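Local coordinates for tapirin (Caldicellulosiruptor hydrothermalis, PDB 6N2C), which probably binds cellulose, as a cell-surface adhesion protein with which this extreme thermophile would attach to plant material, at residues D373-C378 against N390-V395; S414-C419 against L433-P438. One frame throughout, in Å; residues are numbered along the deposited sequence.

How the contacts relate
Both contacts join successive coils on one face of the same parallel beta-helix, their centres about 10 Å apart. Along the chain they come in series: contact 1 pairs strands 374-378 and 393-396, and contact 2 then pairs 416-419 with 434-436. Because 393-396 and 416-419 are themselves neighbours, on this face the four strands follow one another in sequence order, with strands of the other faces between them up to 416-419. Glu418 N to Ile394 O and Asp415 N to Lys392 O, probable hydrogen bonds of 2.8 Å each, join the two contacts. Contact 2 lies farther from the centre of the chain, and 434-436 is the outermost strand at this end of the face.

Contact 1. Residues D373-C378 against N390-V395; sequences DTVLYC and NVKKIV
Successive coils of a parallel beta-helix meet here, with Thr374, Leu376 and Tyr377 of one coil set against Val391 to Val395 of the next. Strands 374-378 and 393-395 run parallel, their axes 4.7 Å apart at closest approach. Bonds from Leu376 N to Lys393 O, from Val395 N to Leu376 O (2.8 Å) and from Cys378 N to Val395 O make the regular ladder. At the corner of the coil Thr374 O takes two donors, Lys392 N at 2.9 Å and, weakly, Lys393 N at 3.3 Å, so the corner residue and the first residue of the next strand share one carbonyl. Beside it a salt bridge spans the coils: Lys392 NZ lies 2.9 Å from Asp373 OD1 and meets the carboxylate from above its plane, 41° out of it. The lysine chain gets there by bending about its CG-CD bond (chi3 85°), while OD2 of the same aspartate accepts a bond from Gly352 N of the preceding coil.

The two sheet faces differ. Leu376 and Ile394, both buried, point to one side; there Leu376 turns CD1, through an unusual chi2 of 97°, against Val391 CG1 at 3.6 Å, crossing it at about a right angle. On the other side Val375 lies alongside Lys393, and the Tyr377 ring lies alongside Val395, CD2 standing 3.7 Å from Val395 CB. Tyr356 of the preceding coil meets the same ring nearly in parallel. A water links Tyr377 OH to Lys393 NZ, to which it stands at 2.9 Å as acceptor; this amine also forms a salt bridge with Glu418. In-register pairing, with like positions of adjacent coils stacked on each other, is the hallmark of the parallel beta-helix.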
loop_
_atom_site.group_PDB
_atom_site.type_symbol
_atom_site.label_atom_id
_atom_site.label_comp_id
_atom_site.label_asym_id
_atom_site.label_seq_id
_atom_site.Cartn_x
_atom_site.Cartn_y
_atom_site.Cartn_z
ATOM N N ASP A 373 -21.610 -16.163 -8.675
ATOM C CA ASP A 373 -21.505 -15.743 -10.067
ATOM C C ASP A 373 -20.096 -15.794 -10.661
ATOM O O ASP A 373 -19.863 -15.386 -11.839
ATOM C CB ASP A 373 -22.076 -14.302 -10.295
ATOM C CG ASP A 373 -22.271 -13.984 -11.754
ATOM O OD1 ASP A 373 -22.789 -14.891 -12.503
ATOM O OD2 ASP A 373 -21.874 -12.896 -12.257
ATOM N N THR A 374 -19.152 -16.350 -9.919
ATOM C CA THR A 374 -17.747 -16.178 -10.319
ATOM C C THR A 374 -17.276 -17.340 -11.119
ATOM O O THR A 374 -17.597 -18.523 -10.760
ATOM C CB THR A 374 -16.872 -15.991 -9.054
ATOM O OG1 THR A 374 -17.322 -14.880 -8.316
ATOM C CG2 THR A 374 -15.334 -15.844 -9.341
ATOM N N VAL A 375 -16.428 -17.031 -12.131
ATOM C CA VAL A 375 -15.688 -18.007 -12.826
ATOM C C VAL A 375 -14.255 -18.049 -12.286
ATOM O O VAL A 375 -13.620 -16.994 -12.185
ATOM C CB VAL A 375 -15.687 -17.710 -14.331
ATOM C CG1 VAL A 375 -14.964 -18.793 -15.084
ATOM C CG2 VAL A 375 -17.112 -17.543 -14.832
ATOM N N LEU A 376 -13.744 -19.231 -11.986
ATOM C CA LEU A 376 -12.387 -19.434 -11.526
ATOM C C LEU A 376 -11.603 -20.248 -12.556
ATOM O O LEU A 376 -12.066 -21.330 -13.001
ATOM C CB LEU A 376 -12.362 -20.102 -10.161
ATOM C CG LEU A 376 -13.116 -19.245 -9.120
ATOM C CD1 LEU A 376 -14.527 -19.745 -8.951
ATOM C CD2 LEU A 376 -12.424 -19.190 -7.787
ATOM N N TYR A 377 -10.432 -19.744 -12.940
ATOM C CA TYR A 377 -9.533 -20.408 -13.842
ATOM C C TYR A 377 -8.249 -20.782 -13.064
ATOM O O TYR A 377 -7.657 -19.914 -12.428
ATOM C CB TYR A 377 -9.117 -19.464 -15.022
ATOM C CG TYR A 377 -10.191 -18.997 -15.890
ATOM C CD1 TYR A 377 -10.964 -17.920 -15.589
ATOM C CD2 TYR A 377 -10.460 -19.688 -17.064
ATOM C CE1 TYR A 377 -11.993 -17.498 -16.386
ATOM C CE2 TYR A 377 -11.464 -19.281 -17.892
ATOM C CZ TYR A 377 -12.217 -18.197 -17.585
ATOM O OH TYR A 377 -13.248 -17.823 -18.415
ATOM N N CYS A 378 -7.846 -22.042 -13.133
ATOM C CA CYS A 378 -6.605 -22.500 -12.569
ATOM C C CYS A 378 -5.872 -23.532 -13.417
ATOM O O CYS A 378 -6.482 -24.260 -14.241
ATOM C CB CYS A 378 -6.772 -22.966 -11.098
ATOM S SG CYS A 378 -7.817 -24.439 -10.991
ATOM N N ASN A 390 -19.028 -22.245 -3.477
ATOM C CA ASN A 390 -20.265 -21.838 -4.115
ATOM C C ASN A 390 -19.907 -20.888 -5.281
ATOM O O ASN A 390 -19.733 -19.655 -5.053
ATOM C CB ASN A 390 -21.156 -21.185 -3.068
ATOM C CG ASN A 390 -22.464 -20.714 -3.642
ATOM O OD1 ASN A 390 -22.935 -21.238 -4.671
ATOM N ND2 ASN A 390 -23.023 -19.697 -3.042
ATOM N N VAL A 391 -19.787 -21.426 -6.494
ATOM C CA VAL A 391 -19.317 -20.684 -7.623
ATOM C C VAL A 391 -20.082 -21.009 -8.857
ATOM O O VAL A 391 -20.925 -21.933 -8.850
ATOM C CB VAL A 391 -17.821 -20.922 -7.876
ATOM C CG1 VAL A 391 -17.043 -20.670 -6.603
ATOM C CG2 VAL A 391 -17.533 -22.367 -8.285
ATOM N N LYS A 392 -19.827 -20.257 -9.923
ATOM C CA LYS A 392 -20.517 -20.546 -11.188
ATOM C C LYS A 392 -19.769 -21.566 -12.032
ATOM O O LYS A 392 -20.375 -22.505 -12.549
ATOM C CB LYS A 392 -20.747 -19.258 -11.922
ATOM C CG LYS A 392 -21.497 -19.401 -13.250
ATOM C CD LYS A 392 -22.063 -18.080 -13.742
ATOM C CE LYS A 392 -21.040 -17.284 -14.525
ATOM N NZ LYS A 392 -21.561 -15.926 -14.864
ATOM N N LYS A 393 -18.489 -21.352 -12.281
ATOM C CA LYS A 393 -17.706 -22.256 -13.124
ATOM C C LYS A 393 -16.271 -22.324 -12.674
ATOM O O LYS A 393 -15.701 -21.330 -12.233
ATOM C CB LYS A 393 -17.744 -21.817 -14.615
ATOM C CG LYS A 393 -17.006 -22.697 -15.612
ATOM C CD LYS A 393 -17.101 -22.158 -17.038
ATOM C CE LYS A 393 -16.642 -23.182 -18.046
ATOM N NZ LYS A 393 -16.652 -22.586 -19.436
ATOM N N ILE A 394 -15.688 -23.519 -12.761
ATOM C CA ILE A 394 -14.251 -23.679 -12.562
ATOM C C ILE A 394 -13.707 -24.285 -13.843
ATOM O O ILE A 394 -14.247 -25.263 -14.387
ATOM C CB ILE A 394 -13.934 -24.552 -11.360
ATOM C CG1 ILE A 394 -14.567 -23.982 -10.081
ATOM C CG2 ILE A 394 -12.449 -24.863 -11.217
ATOM C CD1 ILE A 394 -14.439 -24.871 -8.847
ATOM N N VAL A 395 -12.584 -23.754 -14.273
ATOM C CA VAL A 395 -11.816 -24.257 -15.393
ATOM C C VAL A 395 -10.504 -24.703 -14.854
ATOM O O VAL A 395 -9.794 -23.905 -14.270
ATOM C CB VAL A 395 -11.630 -23.132 -16.450
ATOM C CG1 VAL A 395 -10.718 -23.592 -17.574
ATOM C CG2 VAL A 395 -12.973 -22.764 -17.020
HETATM O O HOH W 1 -14.954 -20.234 -19.706
#

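Contact 2. Residues S414-C419 against L433-P438; sequences SDKIEC and LFVQNP
Asn437 N donates to Cys419 O at 2.8 Å, a bond that holds the far end of 433-438 against 414-419. At the other end Ile417 N reaches Leu433 O, also at 2.8 Å, and between them Val435 N bonds to Ile417 O and Cys419 N to Val435 O. This is a parallel ladder, although the strand axes already diverge by 28°.

Asn437 is gripped through its side chain as well. Its ND2 meets Glu418 OE2 at 2.9 Å on the anti side of the carboxylate; the acceptor lies in the amide plane, and the two flat groups are nearly coplanar. Glu418 spans the distance because its chain is fully extended, with CG opposite the backbone N (chi1 -178°). Its other oxygen, OE1, forms a salt bridge with Lys393 of the preceding coil, so one carboxylate joins three consecutive coils. With an alanine in place of Glu418, the Asn437 amide would probably lose its acceptor and Lys393 would lose this salt bridge. On the same face, the aliphatic part of Lys416 crosses Val435, CD lying 4.0 Å from Val435 CG2, before NZ folds back into a salt bridge with its neighbour Asp415.

Ile417, Cys419 and Phe434 occupy the opposite face. Ile417 CD1 sits over the Phe434 ring in a CH-pi contact, 4.0 Å from the centroid and 17° off the ring normal, whereas Cys419 SG approaches the ring edge, 4.3 Å from CD2. Ile400 touches all three side chains, and Ile422 and Ile426 of the intervening loop also pack on the phenylalanine. Apolar side chains stacked on the inner face, with Glu418 and Lys416 on the outer one beside Val435, are characteristic of a parallel beta-helix, here at the end of this face.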
loop_
_atom_site.group_PDB
_atom_site.type_symbol
_atom_site.label_atom_id
_atom_site.label_comp_id
_atom_site.label_asym_id
_atom_site.label_seq_id
_atom_site.Cartn_x
_atom_site.Cartn_y
_atom_site.Cartn_z
ATOM N N SER A 414 -22.729 -23.995 -10.310
ATOM C CA SER A 414 -23.978 -23.895 -11.066
ATOM C C SER A 414 -23.841 -24.210 -12.560
ATOM O O SER A 414 -24.786 -24.746 -13.197
ATOM C CB SER A 414 -24.630 -22.537 -10.806
ATOM O OG SER A 414 -23.874 -21.510 -11.371
ATOM N N ASP A 415 -22.686 -23.968 -13.144
ATOM C CA ASP A 415 -22.443 -24.320 -14.526
ATOM C C ASP A 415 -21.674 -25.645 -14.551
ATOM O O ASP A 415 -22.289 -26.724 -14.677
ATOM C CB ASP A 415 -21.708 -23.210 -15.269
ATOM C CG ASP A 415 -21.330 -23.563 -16.712
ATOM O OD1 ASP A 415 -21.798 -24.577 -17.314
ATOM O OD2 ASP A 415 -20.508 -22.820 -17.328
ATOM N N LYS A 416 -20.344 -25.611 -14.420
ATOM C CA LYS A 416 -19.567 -26.822 -14.526
ATOM C C LYS A 416 -18.173 -26.648 -14.010
ATOM O O LYS A 416 -17.703 -25.493 -13.842
ATOM C CB LYS A 416 -19.512 -27.314 -16.001
ATOM C CG LYS A 416 -18.734 -26.394 -16.990
ATOM C CD LYS A 416 -18.627 -26.983 -18.381
ATOM C CE LYS A 416 -19.977 -27.014 -19.088
ATOM N NZ LYS A 416 -20.633 -25.705 -19.382
ATOM N N ILE A 417 -17.513 -27.788 -13.774
ATOM C CA ILE A 417 -16.086 -27.833 -13.558
ATOM C C ILE A 417 -15.551 -28.428 -14.859
ATOM O O ILE A 417 -15.624 -29.664 -15.085
ATOM C CB ILE A 417 -15.692 -28.649 -12.340
ATOM C CG1 ILE A 417 -16.309 -28.064 -11.052
ATOM C CG2 ILE A 417 -14.168 -28.840 -12.245
ATOM C CD1 ILE A 417 -16.218 -28.984 -9.847
ATOM N N GLU A 418 -14.959 -27.580 -15.706
ATOM C CA GLU A 418 -14.418 -27.995 -16.981
ATOM C C GLU A 418 -12.956 -28.257 -16.805
ATOM O O GLU A 418 -12.209 -27.372 -16.358
ATOM C CB GLU A 418 -14.654 -26.880 -18.000
ATOM C CG GLU A 418 -14.153 -27.235 -19.400
ATOM C CD GLU A 418 -14.358 -26.173 -20.445
ATOM O OE1 GLU A 418 -14.767 -25.084 -20.053
ATOM O OE2 GLU A 418 -14.096 -26.455 -21.679
ATOM N N CYS A 419 -12.528 -29.460 -17.088
ATOM C CA CYS A 419 -11.172 -29.857 -16.709
ATOM C C CYS A 419 -10.558 -30.780 -17.772
ATOM O O CYS A 419 -11.266 -31.446 -18.513
ATOM C CB CYS A 419 -11.214 -30.463 -15.347
ATOM S SG CYS A 419 -12.212 -31.997 -15.219
ATOM N N LEU A 433 -20.985 -32.564 -11.867
ATOM C CA LEU A 433 -20.477 -31.197 -12.061
ATOM C C LEU A 433 -19.345 -31.198 -13.092
ATOM O O LEU A 433 -19.071 -30.144 -13.706
ATOM C CB LEU A 433 -19.951 -30.666 -10.773
ATOM C CG LEU A 433 -20.945 -30.471 -9.614
ATOM C CD1 LEU A 433 -20.262 -29.899 -8.404
ATOM C CD2 LEU A 433 -22.189 -29.688 -10.072
ATOM N N PHE A 434 -18.629 -32.309 -13.206
ATOM C CA PHE A 434 -17.403 -32.324 -13.959
ATOM C C PHE A 434 -17.629 -32.645 -15.438
ATOM O O PHE A 434 -18.327 -33.607 -15.782
ATOM C CB PHE A 434 -16.434 -33.341 -13.350
ATOM C CG PHE A 434 -15.976 -33.032 -11.948
ATOM C CD1 PHE A 434 -16.805 -33.261 -10.838
ATOM C CD2 PHE A 434 -14.662 -32.590 -11.713
ATOM C CE1 PHE A 434 -16.394 -32.981 -9.582
ATOM C CE2 PHE A 434 -14.227 -32.375 -10.449
ATOM C CZ PHE A 434 -15.079 -32.570 -9.355
ATOM N N VAL A 435 -16.954 -31.904 -16.323
ATOM C CA VAL A 435 -17.002 -32.092 -17.773
ATOM C C VAL A 435 -15.570 -32.144 -18.347
ATOM O O VAL A 435 -14.751 -31.252 -17.989
ATOM C CB VAL A 435 -17.715 -30.941 -18.394
ATOM C CG1 VAL A 435 -17.649 -31.075 -19.929
ATOM C CG2 VAL A 435 -19.153 -30.882 -17.913
ATOM N N GLN A 436 -15.222 -33.164 -19.157
ATOM C CA GLN A 436 -13.838 -33.342 -19.551
ATOM C C GLN A 436 -13.617 -32.676 -20.864
ATOM O O GLN A 436 -14.380 -32.875 -21.775
ATOM C CB GLN A 436 -13.426 -34.816 -19.704
ATOM C CG GLN A 436 -11.955 -35.033 -19.878
ATOM C CD GLN A 436 -11.499 -36.454 -19.513
ATOM O OE1 GLN A 436 -11.377 -36.817 -18.315
ATOM N NE2 GLN A 436 -11.187 -37.250 -20.532
ATOM N N ASN A 437 -12.563 -31.853 -20.930
ATOM C CA ASN A 437 -12.180 -31.196 -22.191
ATOM C C ASN A 437 -10.674 -31.252 -22.164
ATOM O O ASN A 437 -10.034 -30.414 -21.500
ATOM C CB ASN A 437 -12.678 -29.754 -22.277
ATOM C CG ASN A 437 -12.080 -29.036 -23.502
ATOM O OD1 ASN A 437 -11.337 -29.658 -24.257
ATOM N ND2 ASN A 437 -12.373 -27.750 -23.652
ATOM N N PRO A 438 -10.104 -32.176 -22.887
ATOM C CA PRO A 438 -8.682 -32.393 -22.839
ATOM C C PRO A 438 -7.821 -31.209 -23.313
ATOM O O PRO A 438 -6.604 -31.257 -23.096
ATOM C CB PRO A 438 -8.494 -33.584 -23.777
ATOM C CG PRO A 438 -9.782 -34.329 -23.661
ATOM C CD PRO A 438 -10.817 -33.258 -23.623
#